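Probable intron-encoded endonuclease 1 (Wickerhamomyces canadensis, PDB 6X1J) cleaves DNA at a specific recognition sequence as a LAGLIDADG homing endonuclease, promoting homing of the mitochondrial 21S rRNA gene intron. Local coordinates at residues E64-V75 with V99-F107. Residues are numbered along the deposited sequence; the frame is centred on the assembly and turned at random. Where two conformers were deposited one is given.
Sequences EWKNKAYIEHIV and VITWRAQTF. With nucleotides of chain B; nucleotides of chain C.
E64 pairs with R103 and W65 with W102 on the two central antiparallel strands of the first four-stranded sheet of this LAGLIDADG endonuclease, and the following helix folds back over strand 98-105; the DNA-facing side illustrates how a salt bridge probably positions a base-contacting arginine. W65 and W102 form a hydrogen-bonded pair, W102 N reaching W65 O at 2.8 Å. E64 and R103, a non-hydrogen-bonded pair, lie side by side. With CG anti to the backbone N (chi1 -176°), E64 extends until OE2 accepts a hydrogen bond from T101 OG1 at 2.8 Å, on its anti lone pair, while R103 NE, 3.1 Å from OE2, arrives from above the carboxylate plane. From there R103 directs NH1 and NH2 to O4 of DT11 of chain C, and a water joins E64 OE2 and R103 NH2 to N6 of DA14 of chain B. A leucine in place of R103 would probably leave the E64 carboxylate without its charged mate and the thymine O4 without these two donors. On the sheet's opposite face, K68 lays its aliphatic chain over the W102 indole. V75 CG2 lies 3.7 Å from A104 CB, and I71 CD1 packs against the same methyl. Residues 68-75 run nearly parallel to 99-105, while Y70 and I74 touch helix 138-148.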
ATOM      1  N   GLU A  64       8.850   0.603  -3.503  1.00 27.27           N
ATOM      2  CA  GLU A  64       9.302   0.441  -4.911  1.00 29.09           C
ATOM      3  C   GLU A  64       8.083   0.537  -5.817  1.00 30.88           C
ATOM      4  O   GLU A  64       7.188  -0.322  -5.663  1.00 28.64           O
ATOM      5  CB  GLU A  64      10.081  -0.860  -5.109  1.00 29.87           C
ATOM      6  CG  GLU A  64      10.641  -0.998  -6.514  1.00 30.79           C
ATOM      7  CD  GLU A  64      11.795  -1.972  -6.644  1.00 29.15           C
ATOM      8  OE1 GLU A  64      12.006  -2.742  -5.690  1.00 35.80           O
ATOM      9  OE2 GLU A  64      12.493  -1.950  -7.686  1.00 29.80           O
ATOM     10  N   TRP A  65       8.039   1.559  -6.686  1.00 28.98           N
ATOM     11  CA  TRP A  65       6.979   1.747  -7.706  1.00 29.97           C
ATOM     12  C   TRP A  65       7.613   2.109  -9.051  1.00 32.92           C
ATOM     13  O   TRP A  65       8.707   2.698  -9.061  1.00 28.95           O
ATOM     14  CB  TRP A  65       5.940   2.796  -7.268  1.00 29.61           C
ATOM     15  CG  TRP A  65       4.979   2.306  -6.220  1.00 30.63           C
ATOM     16  CD1 TRP A  65       3.932   1.440  -6.409  1.00 29.69           C
ATOM     17  CD2 TRP A  65       4.941   2.671  -4.822  1.00 29.20           C
ATOM     18  NE1 TRP A  65       3.259   1.238  -5.236  1.00 28.58           N
ATOM     19  CE2 TRP A  65       3.856   1.966  -4.239  1.00 28.76           C
ATOM     20  CE3 TRP A  65       5.708   3.508  -4.001  1.00 29.26           C
ATOM     21  CZ2 TRP A  65       3.527   2.086  -2.886  1.00 28.03           C
ATOM     22  CZ3 TRP A  65       5.376   3.636  -2.667  1.00 28.75           C
ATOM     23  CH2 TRP A  65       4.310   2.914  -2.116  1.00 30.40           C
ATOM     24  N   LYS A  66       6.904   1.777 -10.131  1.00 31.47           N
ATOM     25  CA  LYS A  66       7.137   2.286 -11.505  1.00 32.01           C
ATOM     26  C   LYS A  66       6.785   3.761 -11.564  1.00 30.18           C
ATOM     27  O   LYS A  66       7.563   4.485 -12.126  1.00 30.66           O
ATOM     28  CB  LYS A  66       6.258   1.535 -12.513  1.00 33.78           C
ATOM     29  CG  LYS A  66       6.485   1.895 -13.977  1.00 36.25           C
ATOM     30  CD  LYS A  66       5.532   1.176 -14.934  1.00 32.75           C
ATOM     31  CE  LYS A  66       5.904   1.434 -16.380  1.00 38.31           C
ATOM     32  NZ  LYS A  66       7.073   0.604 -16.774  1.00 36.97           N
ATOM     33  N   ASN A  67       5.634   4.173 -11.018  1.00 29.21           N
ATOM     34  CA  ASN A  67       5.112   5.546 -11.185  1.00 28.44           C
ATOM     35  C   ASN A  67       5.855   6.539 -10.265  1.00 28.71           C
ATOM     36  O   ASN A  67       5.829   6.410  -9.047  1.00 26.38           O
ATOM     37  CB  ASN A  67       3.612   5.516 -10.997  1.00 31.30           C
ATOM     38  CG  ASN A  67       2.943   6.814 -11.391  1.00 35.60           C
ATOM     39  OD1 ASN A  67       2.028   6.813 -12.207  1.00 40.95           O
ATOM     40  ND2 ASN A  67       3.353   7.916 -10.792  1.00 31.22           N
ATOM     41  N   LYS A  68       6.443   7.573 -10.840  1.00 30.39           N
ATOM     42  CA  LYS A  68       7.294   8.547 -10.123  1.00 29.24           C
ATOM     43  C   LYS A  68       6.411   9.452  -9.288  1.00 27.03           C
ATOM     44  O   LYS A  68       6.739   9.737  -8.113  1.00 34.89           O
ATOM     45  CB  LYS A  68       8.085   9.377 -11.138  1.00 34.21           C
ATOM     46  CG  LYS A  68       9.086  10.375 -10.553  1.00 35.43           C
ATOM     47  CD  LYS A  68       9.882  11.109 -11.648  1.00 39.59           C
ATOM     48  CE  LYS A  68      11.047  11.924 -11.115  1.00 38.18           C
ATOM     49  NZ  LYS A  68      10.570  13.268 -10.744  1.00 42.97           N
ATOM     50  N   ALA A  69       5.347   9.965  -9.866  1.00 26.09           N
ATOM     51  CA  ALA A  69       4.463  10.879  -9.121  1.00 26.42           C
ATOM     52  C   ALA A  69       3.926  10.124  -7.901  1.00 29.94           C
ATOM     53  O   ALA A  69       3.856  10.738  -6.854  1.00 28.78           O
ATOM     54  CB  ALA A  69       3.399  11.414 -10.012  1.00 27.70           C
ATOM     55  N   TYR A  70       3.653   8.810  -8.010  1.00 28.83           N
ATOM     56  CA  TYR A  70       3.008   8.039  -6.908  1.00 26.45           C
ATOM     57  C   TYR A  70       3.969   7.867  -5.724  1.00 25.45           C
ATOM     58  O   TYR A  70       3.573   8.195  -4.586  1.00 24.68           O
ATOM     59  CB  TYR A  70       2.469   6.678  -7.373  1.00 25.82           C
ATOM     60  CG  TYR A  70       1.674   5.956  -6.306  1.00 26.22           C
ATOM     61  CD1 TYR A  70       0.610   6.580  -5.668  1.00 26.83           C
ATOM     62  CD2 TYR A  70       1.972   4.657  -5.920  1.00 25.96           C
ATOM     63  CE1 TYR A  70      -0.132   5.940  -4.687  1.00 26.20           C
ATOM     64  CE2 TYR A  70       1.238   4.007  -4.940  1.00 24.86           C
ATOM     65  CZ  TYR A  70       0.184   4.644  -4.318  1.00 25.27           C
ATOM     66  OH  TYR A  70      -0.545   4.011  -3.342  1.00 24.00           O
ATOM     67  N   ILE A  71       5.184   7.341  -5.962  1.00 24.56           N
ATOM     68  CA  ILE A  71       6.194   7.194  -4.888  1.00 27.00           C
ATOM     69  C   ILE A  71       6.487   8.554  -4.242  1.00 26.69           C
ATOM     70  O   ILE A  71       6.675   8.594  -2.993  1.00 25.82           O
ATOM     71  CB  ILE A  71       7.476   6.489  -5.363  1.00 26.98           C
ATOM     72  CG1 ILE A  71       8.337   6.078  -4.169  1.00 26.24           C
ATOM     73  CG2 ILE A  71       8.256   7.369  -6.313  1.00 28.45           C
ATOM     74  CD1 ILE A  71       9.409   5.015  -4.493  1.00 28.16           C
ATOM     75  N   GLU A  72       6.530   9.635  -5.002  1.00 25.36           N
ATOM     76  CA  GLU A  72       6.821  10.967  -4.401  1.00 29.56           C
ATOM     77  C   GLU A  72       5.662  11.409  -3.484  1.00 29.95           C
ATOM     78  O   GLU A  72       5.924  11.974  -2.371  1.00 27.54           O
ATOM     79  CB  GLU A  72       7.067  12.027  -5.477  1.00 30.16           C
ATOM     80  CG  GLU A  72       8.418  11.920  -6.148  1.00 34.94           C
ATOM     81  CD  GLU A  72       8.590  12.865  -7.332  1.00 37.81           C
ATOM     82  OE1 GLU A  72       7.690  13.727  -7.574  1.00 38.15           O
ATOM     83  OE2 GLU A  72       9.594  12.719  -8.029  1.00 37.82           O
ATOM     84  N   HIS A  73       4.435  11.049  -3.852  1.00 26.82           N
ATOM     85  CA  HIS A  73       3.236  11.246  -2.994  1.00 29.30           C
ATOM     86  C   HIS A  73       3.334  10.436  -1.675  1.00 29.31           C
ATOM     87  O   HIS A  73       2.977  10.992  -0.615  1.00 27.72           O
ATOM     88  CB  HIS A  73       1.985  10.867  -3.783  1.00 28.32           C
ATOM     89  CG  HIS A  73       0.760  10.899  -2.941  1.00 28.10           C
ATOM     90  ND1 HIS A  73       0.153  12.094  -2.570  1.00 27.80           N
ATOM     91  CD2 HIS A  73       0.047   9.896  -2.386  1.00 25.49           C
ATOM     92  CE1 HIS A  73      -0.912  11.825  -1.848  1.00 25.19           C
ATOM     93  NE2 HIS A  73      -0.992  10.481  -1.710  1.00 27.37           N
ATOM     94  N   ILE A  74       3.727   9.159  -1.744  1.00 31.43           N
ATOM     95  CA  ILE A  74       3.798   8.245  -0.558  1.00 32.63           C
ATOM     96  C   ILE A  74       4.873   8.799   0.397  1.00 34.06           C
ATOM     97  O   ILE A  74       4.585   9.030   1.595  1.00 31.44           O
ATOM     98  CB  ILE A  74       4.076   6.795  -1.011  1.00 33.14           C
ATOM     99  CG1 ILE A  74       2.920   6.210  -1.835  1.00 32.85           C
ATOM    100  CG2 ILE A  74       4.402   5.921   0.189  1.00 35.22           C
ATOM    101  CD1 ILE A  74       1.619   6.109  -1.084  1.00 32.01           C
ATOM    102  N   VAL A  75       6.046   9.115  -0.143  1.00 32.67           N
ATOM    103  CA  VAL A  75       7.132   9.770   0.631  1.00 31.46           C
ATOM    104  C   VAL A  75       6.622  11.049   1.307  1.00 31.07           C
ATOM    105  O   VAL A  75       6.958  11.211   2.485  1.00 29.86           O
ATOM    106  CB  VAL A  75       8.405   9.969  -0.194  1.00 31.33           C
ATOM    107  CG1 VAL A  75       9.376  10.911   0.502  1.00 38.10           C
ATOM    108  CG2 VAL A  75       9.088   8.639  -0.446  1.00 31.43           C
ATOM    109  N   VAL A  99      14.926  -2.556 -16.955  1.00 43.01           N
ATOM    110  CA  VAL A  99      13.668  -2.243 -16.222  1.00 41.51           C
ATOM    111  C   VAL A  99      13.931  -1.069 -15.276  1.00 36.38           C
ATOM    112  O   VAL A  99      14.906  -1.142 -14.527  1.00 38.67           O
ATOM    113  CB  VAL A  99      13.139  -3.452 -15.433  1.00 39.83           C
ATOM    114  CG1 VAL A  99      11.755  -3.135 -14.909  1.00 38.49           C
ATOM    115  CG2 VAL A  99      13.176  -4.741 -16.254  1.00 39.88           C
ATOM    116  N   ILE A 100      13.062  -0.059 -15.292  1.00 36.26           N
ATOM    117  CA  ILE A 100      13.155   1.184 -14.466  1.00 39.08           C
ATOM    118  C   ILE A 100      12.106   1.121 -13.354  1.00 35.86           C
ATOM    119  O   ILE A 100      10.946   0.949 -13.687  1.00 32.70           O
ATOM    120  CB  ILE A 100      12.943   2.451 -15.332  1.00 40.12           C
ATOM    121  CG1 ILE A 100      13.998   2.566 -16.440  1.00 46.98           C
ATOM    122  CG2 ILE A 100      12.880   3.707 -14.476  1.00 34.97           C
ATOM    123  CD1 ILE A 100      15.301   3.159 -15.975  1.00 50.91           C
ATOM    124  N   THR A 101      12.501   1.356 -12.097  1.00 36.07           N
ATOM    125  CA  THR A 101      11.584   1.640 -10.964  1.00 33.72           C
ATOM    126  C   THR A 101      12.180   2.768 -10.122  1.00 34.67           C
ATOM    127  O   THR A 101      13.347   3.081 -10.313  1.00 38.37           O
ATOM    128  CB  THR A 101      11.379   0.390 -10.097  1.00 33.34           C
ATOM    129  OG1 THR A 101      12.684  -0.096  -9.796  1.00 34.37           O
ATOM    130  CG2 THR A 101      10.595  -0.704 -10.774  1.00 33.64           C
ATOM    131  N   TRP A 102      11.383   3.351  -9.229  1.00 34.49           N
ATOM    132  CA  TRP A 102      11.819   4.324  -8.198  1.00 33.31           C
ATOM    133  C   TRP A 102      11.771   3.651  -6.811  1.00 37.80           C
ATOM    134  O   TRP A 102      10.837   2.849  -6.559  1.00 34.35           O
ATOM    135  CB  TRP A 102      10.975   5.607  -8.263  1.00 34.09           C
ATOM    136  CG  TRP A 102      11.201   6.403  -9.520  1.00 35.90           C
ATOM    137  CD1 TRP A 102      10.642   6.161 -10.742  1.00 37.67           C
ATOM    138  CD2 TRP A 102      12.073   7.541  -9.708  1.00 35.93           C
ATOM    139  NE1 TRP A 102      11.089   7.069 -11.663  1.00 38.86           N
ATOM    140  CE2 TRP A 102      11.954   7.936 -11.059  1.00 36.93           C
ATOM    141  CE3 TRP A 102      12.917   8.277  -8.868  1.00 38.33           C
ATOM    142  CZ2 TRP A 102      12.649   9.015 -11.596  1.00 40.91           C
ATOM    143  CZ3 TRP A 102      13.600   9.354  -9.396  1.00 42.82           C
ATOM    144  CH2 TRP A 102      13.483   9.705 -10.748  1.00 41.48           C
ATOM    145  N   ARG A 103      12.757   3.942  -5.949  1.00 33.08           N
ATOM    146  CA  ARG A 103      12.922   3.311  -4.611  1.00 35.33           C
ATOM    147  C   ARG A 103      13.080   4.406  -3.551  1.00 34.92           C
ATOM    148  O   ARG A 103      13.689   5.464  -3.835  1.00 32.47           O
ATOM    149  CB  ARG A 103      14.115   2.347  -4.571  1.00 36.55           C
ATOM    150  CG  ARG A 103      13.971   1.115  -5.455  1.00 38.48           C
ATOM    151  CD  ARG A 103      15.025   0.062  -5.136  1.00 41.64           C
ATOM    152  NE  ARG A 103      14.877  -1.167  -5.904  1.00 41.85           N
ATOM    153  CZ  ARG A 103      15.655  -2.247  -5.806  1.00 43.24           C
ATOM    154  NH1 ARG A 103      16.686  -2.267  -4.976  1.00 49.85           N
ATOM    155  NH2 ARG A 103      15.403  -3.314  -6.546  1.00 42.67           N
ATOM    156  N   ALA A 104      12.544   4.143  -2.365  1.00 30.21           N
ATOM    157  CA  ALA A 104      12.682   4.980  -1.161  1.00 29.61           C
ATOM    158  C   ALA A 104      12.565   4.045   0.050  1.00 34.14           C
ATOM    159  O   ALA A 104      12.118   2.860  -0.170  1.00 31.82           O
ATOM    160  CB  ALA A 104      11.631   6.066  -1.171  1.00 34.34           C
ATOM    161  N   GLN A 105      12.998   4.501   1.242  1.00 32.46           N
ATOM    162  CA  GLN A 105      12.955   3.729   2.514  0.50 34.26           C
ATOM    163  C   GLN A 105      12.594   4.677   3.664  1.00 34.25           C
ATOM    164  O   GLN A 105      13.087   5.841   3.647  1.00 34.86           O
ATOM    165  CB  GLN A 105      14.319   3.097   2.818  0.50 34.80           C
ATOM    166  CG  GLN A 105      14.767   2.044   1.812  0.50 36.34           C
ATOM    167  CD  GLN A 105      15.284   2.601   0.500  0.50 36.59           C
ATOM    168  OE1 GLN A 105      15.770   3.738   0.414  0.50 31.73           O
ATOM    169  NE2 GLN A 105      15.168   1.788  -0.545  0.50 35.62           N
ATOM    170  N   THR A 106      11.826   4.215   4.641  1.00 33.74           N
ATOM    171  CA  THR A 106      11.812   4.896   5.967  1.00 33.93           C
ATOM    172  C   THR A 106      13.047   4.369   6.670  1.00 31.73           C
ATOM    173  O   THR A 106      13.542   3.305   6.241  1.00 30.48           O
ATOM    174  CB  THR A 106      10.599   4.596   6.847  1.00 34.39           C
ATOM    175  OG1 THR A 106      10.762   3.235   7.258  1.00 33.42           O
ATOM    176  CG2 THR A 106       9.285   4.796   6.121  1.00 35.65           C
ATOM    177  N   PHE A 107      13.503   5.057   7.709  1.00 31.95           N
ATOM    178  CA  PHE A 107      14.386   4.418   8.718  1.00 36.32           C
ATOM    179  C   PHE A 107      13.529   3.479   9.594  1.00 34.97           C
ATOM    180  O   PHE A 107      12.310   3.615   9.601  1.00 30.23           O
ATOM    181  CB  PHE A 107      15.171   5.472   9.511  1.00 34.64           C
ATOM    182  CG  PHE A 107      14.381   6.634  10.066  1.00 32.54           C
ATOM    183  CD1 PHE A 107      13.391   6.431  11.006  1.00 28.82           C
ATOM    184  CD2 PHE A 107      14.699   7.937   9.713  1.00 31.96           C
ATOM    185  CE1 PHE A 107      12.674   7.489  11.523  1.00 29.85           C
ATOM    186  CE2 PHE A 107      13.998   9.007  10.247  1.00 35.69           C
ATOM    187  CZ  PHE A 107      12.972   8.780  11.140  1.00 36.64           C
TER
ATOM    188  P    DA B  14       4.181  -1.227  -9.427  1.00 32.05           P
ATOM    189  OP1  DA B  14       2.794  -1.142  -8.884  1.00 28.69           O
ATOM    190  OP2  DA B  14       4.650   0.057 -10.081  1.00 30.53           O
ATOM    191  O5'  DA B  14       5.278  -1.760  -8.403  1.00 32.67           O
ATOM    192  C5'  DA B  14       4.983  -2.369  -7.126  1.00 30.46           C
ATOM    193  C4'  DA B  14       4.799  -3.862  -7.279  1.00 27.39           C
ATOM    194  O4'  DA B  14       5.884  -4.435  -8.067  1.00 26.98           O
ATOM    195  C3'  DA B  14       4.745  -4.669  -5.987  1.00 26.82           C
ATOM    196  O3'  DA B  14       3.896  -5.771  -6.330  1.00 30.05           O
ATOM    197  C2'  DA B  14       6.160  -5.215  -5.885  1.00 24.53           C
ATOM    198  C1'  DA B  14       6.496  -5.478  -7.342  1.00 26.53           C
ATOM    199  N9   DA B  14       7.904  -5.505  -7.712  1.00 27.29           N
ATOM    200  C8   DA B  14       8.687  -4.450  -8.109  1.00 29.59           C
ATOM    201  N7   DA B  14       9.925  -4.785  -8.378  1.00 29.89           N
ATOM    202  C5   DA B  14       9.963  -6.149  -8.126  1.00 28.86           C
ATOM    203  C6   DA B  14      10.992  -7.096  -8.213  1.00 32.03           C
ATOM    204  N6   DA B  14      12.224  -6.814  -8.629  1.00 34.05           N
ATOM    205  N1   DA B  14      10.703  -8.370  -7.879  1.00 32.21           N
ATOM    206  C2   DA B  14       9.467  -8.656  -7.462  1.00 32.53           C
ATOM    207  N3   DA B  14       8.412  -7.855  -7.346  1.00 36.29           N
ATOM    208  C4   DA B  14       8.731  -6.600  -7.697  1.00 27.13           C
ATOM    209  P    DA B  13       6.455  -2.605 -16.030  1.00 40.91           P
ATOM    210  OP1  DA B  13       5.229  -2.112 -16.737  1.00 36.58           O
ATOM    211  OP2  DA B  13       7.709  -1.856 -16.065  1.00 38.44           O
ATOM    212  O5'  DA B  13       6.106  -2.755 -14.477  1.00 35.44           O
ATOM    213  C5'  DA B  13       4.784  -3.070 -14.050  1.00 32.34           C
ATOM    214  C4'  DA B  13       4.772  -3.418 -12.578  1.00 32.80           C
ATOM    215  O4'  DA B  13       5.697  -4.493 -12.266  1.00 32.90           O
ATOM    216  C3'  DA B  13       5.139  -2.288 -11.623  1.00 33.38           C
ATOM    217  O3'  DA B  13       4.258  -2.373 -10.495  1.00 32.48           O
ATOM    218  C2'  DA B  13       6.575  -2.599 -11.260  1.00 31.24           C
ATOM    219  C1'  DA B  13       6.560  -4.102 -11.217  1.00 31.09           C
ATOM    220  N9   DA B  13       7.851  -4.765 -11.431  1.00 30.37           N
ATOM    221  C8   DA B  13       9.032  -4.249 -11.905  1.00 30.22           C
ATOM    222  N7   DA B  13      10.011  -5.124 -11.952  1.00 30.81           N
ATOM    223  C5   DA B  13       9.426  -6.300 -11.511  1.00 30.46           C
ATOM    224  C6   DA B  13       9.924  -7.602 -11.345  1.00 33.76           C
ATOM    225  N6   DA B  13      11.177  -7.965 -11.625  1.00 33.07           N
ATOM    226  N1   DA B  13       9.076  -8.538 -10.866  1.00 36.04           N
ATOM    227  C2   DA B  13       7.822  -8.183 -10.571  1.00 33.09           C
ATOM    228  N3   DA B  13       7.246  -6.992 -10.665  1.00 33.11           N
ATOM    229  C4   DA B  13       8.097  -6.094 -11.185  1.00 30.37           C
TER
ATOM    230  P    DT C  11      24.708  -6.341  -6.998  1.00 66.47           P
ATOM    231  OP1  DT C  11      26.075  -6.882  -7.293  1.00 59.63           O
ATOM    232  OP2  DT C  11      24.020  -5.497  -8.012  1.00 60.63           O
ATOM    233  O5'  DT C  11      23.747  -7.563  -6.622  1.00 61.58           O
ATOM    234  C5'  DT C  11      23.985  -8.364  -5.457  1.00 56.40           C
ATOM    235  C4'  DT C  11      22.952  -9.456  -5.338  1.00 52.88           C
ATOM    236  O4'  DT C  11      21.752  -8.918  -4.745  1.00 57.68           O
ATOM    237  C3'  DT C  11      22.506 -10.126  -6.636  1.00 51.56           C
ATOM    238  O3'  DT C  11      22.275 -11.476  -6.233  1.00 59.16           O
ATOM    239  C2'  DT C  11      21.206  -9.423  -6.958  1.00 51.46           C
ATOM    240  C1'  DT C  11      20.636  -9.200  -5.566  1.00 50.18           C
ATOM    241  N1   DT C  11      19.692  -8.081  -5.429  1.00 47.04           N
ATOM    242  C2   DT C  11      18.558  -8.267  -4.673  1.00 47.51           C
ATOM    243  O2   DT C  11      18.273  -9.329  -4.139  1.00 48.68           O
ATOM    244  N3   DT C  11      17.747  -7.164  -4.582  1.00 45.01           N
ATOM    245  C4   DT C  11      17.953  -5.925  -5.153  1.00 43.94           C
ATOM    246  O4   DT C  11      17.135  -5.024  -4.969  1.00 46.02           O
ATOM    247  C5   DT C  11      19.163  -5.798  -5.926  1.00 45.95           C
ATOM    248  C7   DT C  11      19.481  -4.483  -6.566  1.00 47.10           C
ATOM    249  C6   DT C  11      19.971  -6.863  -6.010  1.00 47.52           C
TER
HETATM  250  O   HOH W   1      13.541  -3.950  -8.749  1.00 29.79           O